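Local coordinates for protein putative alpha-L-fucosidase (Bacteroides thetaiotaomicron, PDB 4OUE) that probably hydrolyses alpha-L-fucosidic linkages as a family 29 glycoside hydrolase, and binds a thiogalactoside in the pocket of its TIM-barrel domain, at residues 206-211 with 237-242. Numbering follows the deposited sequence.
With IPT (1-methylethyl 1-thio-beta-D-galactopyranoside), chain D.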
ATOM      1  N   VAL A 206      -8.850   4.956  -0.008  1.00 16.34           N
ATOM      2  CA  VAL A 206      -7.828   4.550   0.956  1.00 16.87           C
ATOM      3  C   VAL A 206      -7.313   5.804   1.664  1.00 20.48           C
ATOM      4  O   VAL A 206      -7.417   6.919   1.125  1.00 14.24           O
ATOM      5  CB  VAL A 206      -6.662   3.745   0.297  1.00 17.65           C
ATOM      6  CG1 VAL A 206      -7.197   2.494  -0.422  1.00 10.29           C
ATOM      7  CG2 VAL A 206      -5.860   4.627  -0.676  1.00 12.38           C
ATOM      8  N   ARG A 207      -6.771   5.617   2.868  1.00 15.70           N
ATOM      9  CA  ARG A 207      -6.371   6.726   3.730  1.00 14.02           C
ATOM     10  C   ARG A 207      -4.873   6.720   4.002  1.00 15.02           C
ATOM     11  O   ARG A 207      -4.200   5.703   3.818  1.00 17.10           O
ATOM     12  CB  ARG A 207      -7.113   6.632   5.076  1.00 15.63           C
ATOM     13  CG  ARG A 207      -6.608   5.486   5.993  1.00 17.09           C
ATOM     14  CD  ARG A 207      -7.402   5.393   7.303  1.00 14.90           C
ATOM     15  NE  ARG A 207      -6.733   4.551   8.298  1.00 14.97           N
ATOM     16  CZ  ARG A 207      -7.111   3.310   8.611  1.00 16.93           C
ATOM     17  NH1 ARG A 207      -8.154   2.754   8.003  1.00 13.19           N
ATOM     18  NH2 ARG A 207      -6.440   2.619   9.527  1.00 12.99           N
ATOM     19  N   TRP A 208      -4.351   7.853   4.461  1.00 13.93           N
ATOM     20  CA  TRP A 208      -2.993   7.886   4.983  1.00 12.80           C
ATOM     21  C   TRP A 208      -2.983   7.244   6.364  1.00 16.71           C
ATOM     22  O   TRP A 208      -4.030   7.143   7.013  1.00 17.50           O
ATOM     23  CB  TRP A 208      -2.507   9.335   5.085  1.00 13.09           C
ATOM     24  CG  TRP A 208      -1.047   9.443   5.431  1.00 16.95           C
ATOM     25  CD1 TRP A 208      -0.022   8.644   4.979  1.00 12.78           C
ATOM     26  CD2 TRP A 208      -0.452  10.403   6.305  1.00 14.48           C
ATOM     27  NE1 TRP A 208       1.171   9.066   5.517  1.00 11.74           N
ATOM     28  CE2 TRP A 208       0.932  10.140   6.338  1.00 14.60           C
ATOM     29  CE3 TRP A 208      -0.962  11.467   7.062  1.00 16.89           C
ATOM     30  CZ2 TRP A 208       1.818  10.907   7.100  1.00 19.36           C
ATOM     31  CZ3 TRP A 208      -0.085  12.223   7.822  1.00 14.63           C
ATOM     32  CH2 TRP A 208       1.293  11.946   7.831  1.00 15.48           C
ATOM     33  N   MET A 209      -1.819   6.804   6.826  1.00 18.96           N
ATOM     34  CA  MET A 209      -1.756   6.183   8.151  1.00 16.25           C
ATOM     35  C   MET A 209      -0.893   6.961   9.143  1.00 15.52           C
ATOM     36  O   MET A 209      -0.445   6.402  10.148  1.00 16.23           O
ATOM     37  CB  MET A 209      -1.300   4.721   8.061  1.00 16.74           C
ATOM     38  CG  MET A 209      -0.417   4.426   6.870  1.00 14.38           C
ATOM     39  SD  MET A 209       1.113   5.369   6.895  1.00 14.84           S
ATOM     40  CE  MET A 209       1.905   4.596   8.306  1.00 10.69           C
ATOM     41  N   GLY A 210      -0.657   8.243   8.860  1.00 16.04           N
ATOM     42  CA  GLY A 210      -0.123   9.141   9.874  1.00 14.55           C
ATOM     43  C   GLY A 210       1.378   9.324   9.961  1.00 18.41           C
ATOM     44  O   GLY A 210       1.844  10.244  10.644  1.00 19.36           O
ATOM     45  N   ASN A 211       2.150   8.460   9.303  1.00 17.06           N
ATOM     46  CA  ASN A 211       3.597   8.688   9.236  1.00 13.43           C
ATOM     47  C   ASN A 211       4.223   8.294   7.900  1.00 15.51           C
ATOM     48  O   ASN A 211       3.560   7.706   7.042  1.00 18.25           O
ATOM     49  CB  ASN A 211       4.327   8.018  10.404  1.00 14.49           C
ATOM     50  CG  ASN A 211       4.286   6.500  10.337  1.00 14.15           C
ATOM     51  OD1 ASN A 211       5.065   5.872   9.611  1.00 12.36           O
ATOM     52  ND2 ASN A 211       3.390   5.901  11.113  1.00 16.33           N
ATOM     53  N   LYS A 237      -3.793   8.368  15.819  1.00 23.97           N
ATOM     54  CA  LYS A 237      -4.146   6.961  16.050  1.00 26.48           C
ATOM     55  C   LYS A 237      -5.346   6.537  15.209  1.00 22.18           C
ATOM     56  O   LYS A 237      -5.422   5.389  14.750  1.00 20.85           O
ATOM     57  CB  LYS A 237      -4.405   6.680  17.529  1.00 28.82           C
ATOM     58  CG  LYS A 237      -4.509   5.190  17.839  1.00 41.77           C
ATOM     59  CD  LYS A 237      -5.799   4.824  18.585  1.00 47.86           C
ATOM     60  CE  LYS A 237      -5.704   5.142  20.074  1.00 56.24           C
ATOM     61  NZ  LYS A 237      -7.008   4.933  20.763  1.00 67.92           N
ATOM     62  N   GLY A 238      -6.269   7.471  14.987  1.00 20.80           N
ATOM     63  CA  GLY A 238      -7.421   7.216  14.140  1.00 16.43           C
ATOM     64  C   GLY A 238      -7.026   6.918  12.702  1.00 25.00           C
ATOM     65  O   GLY A 238      -7.730   6.175  12.013  1.00 21.82           O
ATOM     66  N   LEU A 239      -5.918   7.503  12.236  1.00 17.72           N
ATOM     67  CA  LEU A 239      -5.387   7.160  10.919  1.00 20.43           C
ATOM     68  C   LEU A 239      -4.498   5.914  10.986  1.00 18.30           C
ATOM     69  O   LEU A 239      -4.682   4.974  10.210  1.00 19.33           O
ATOM     70  CB  LEU A 239      -4.589   8.327  10.325  1.00 18.70           C
ATOM     71  CG  LEU A 239      -5.386   9.614  10.102  1.00 16.94           C
ATOM     72  CD1 LEU A 239      -4.480  10.708   9.584  1.00 19.80           C
ATOM     73  CD2 LEU A 239      -6.509   9.342   9.134  1.00 17.39           C
ATOM     74  N   ASN A 240      -3.543   5.920  11.916  1.00 13.99           N
ATOM     75  CA  ASN A 240      -2.526   4.869  12.025  1.00 19.99           C
ATOM     76  C   ASN A 240      -3.102   3.509  12.437  1.00 18.55           C
ATOM     77  O   ASN A 240      -2.756   2.490  11.840  1.00 18.26           O
ATOM     78  CB  ASN A 240      -1.412   5.311  12.989  1.00 14.92           C
ATOM     79  CG  ASN A 240      -0.194   4.384  12.971  1.00 19.44           C
ATOM     80  OD1 ASN A 240       0.021   3.614  13.905  1.00 18.14           O
ATOM     81  ND2 ASN A 240       0.633   4.494  11.928  1.00 14.93           N
ATOM     82  N   GLU A 241      -3.982   3.498  13.441  1.00 16.49           N
ATOM     83  CA  GLU A 241      -4.624   2.258  13.890  1.00 17.08           C
ATOM     84  C   GLU A 241      -6.045   2.102  13.371  1.00 16.08           C
ATOM     85  O   GLU A 241      -6.556   0.987  13.283  1.00 19.92           O
ATOM     86  CB  GLU A 241      -4.651   2.183  15.418  1.00 17.55           C
ATOM     87  CG  GLU A 241      -3.275   2.126  16.055  1.00 25.72           C
ATOM     88  CD  GLU A 241      -3.341   1.970  17.559  1.00 29.96           C
ATOM     89  OE1 GLU A 241      -4.469   1.947  18.105  1.00 28.24           O
ATOM     90  OE2 GLU A 241      -2.262   1.867  18.190  1.00 35.28           O
ATOM     91  N   GLY A 242      -6.701   3.210  13.043  1.00 20.57           N
ATOM     92  CA  GLY A 242      -8.095   3.132  12.641  1.00 15.18           C
ATOM     93  C   GLY A 242      -8.981   2.813  13.833  1.00 14.54           C
ATOM     94  O   GLY A 242      -8.537   2.856  14.981  1.00 16.61           O
TER
HETATM   95  C1  IPT D 502       1.431  14.626   4.883  1.00 26.44           C
HETATM   96  C2  IPT D 502       0.074  15.114   4.511  1.00 20.02           C
HETATM   97  O2  IPT D 502      -0.371  16.043   5.428  1.00 21.00           O
HETATM   98  C3  IPT D 502      -0.850  13.938   4.433  1.00 21.45           C
HETATM   99  O3  IPT D 502      -2.105  14.369   4.029  1.00 20.02           O
HETATM  100  C4  IPT D 502      -0.301  12.907   3.487  1.00 17.87           C
HETATM  101  O4  IPT D 502      -0.353  13.389   2.187  1.00 16.53           O
HETATM  102  C5  IPT D 502       1.124  12.607   3.851  1.00 20.74           C
HETATM  103  O5  IPT D 502       1.880  13.777   3.878  1.00 21.18           O
HETATM  104  C6  IPT D 502       1.723  11.665   2.854  1.00 17.60           C
HETATM  105  O6  IPT D 502       2.848  11.053   3.377  1.00 16.83           O
HETATM  106  S1  IPT D 502       2.510  16.024   5.115  1.00 21.06           S
HETATM  107  C1' IPT D 502       3.950  15.521   6.021  1.00 28.98           C
HETATM  108  C2' IPT D 502       3.868  15.957   7.447  1.00 29.35           C
HETATM  109  C3' IPT D 502       4.021  14.039   6.062  1.00 26.42           C
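Part of the wall of the sugar pocket, contributed by the loop after strand 193-195, is fastened from behind to the C-terminal end of the short helix 236-240, where Arg207 grips the carbonyl oxygen of Leu239 side-on. Its NE lies 2.8 Å from Leu239 O, in the carbonyl plane and on a lone pair, and NH2 lies 3.0 Å from the same oxygen, tilted 33° from that plane. Arg207 NH2 also bonds Trp221 O, and NH1 bonds Ile250 O, which fixes the guanidinium's rotation. One residue on, Asn240 ND2 donates to Met209 O (2.8 Å) at 162°, almost straight; CG anti to the backbone N (chi1 -170°) turns the amide to the loop. In this TIM-barrel domain the loop following strand 193-195 carries Trp208 to the thiogalactoside, and IPT C5 lies 3.5 Å above the Trp208 ring plane, over its centre, a CH-pi contact. Gly210 N sits 3.3 Å above the plane on the opposite face, while Leu239 CD1 lies 4.4 Å from Trp208 CE3. Replacing Trp208 with an alanine would probably strip the sugar of its flat platform and leave a gap beside Leu239. Glu232 and Asp255 hydrogen-bond the same ligand.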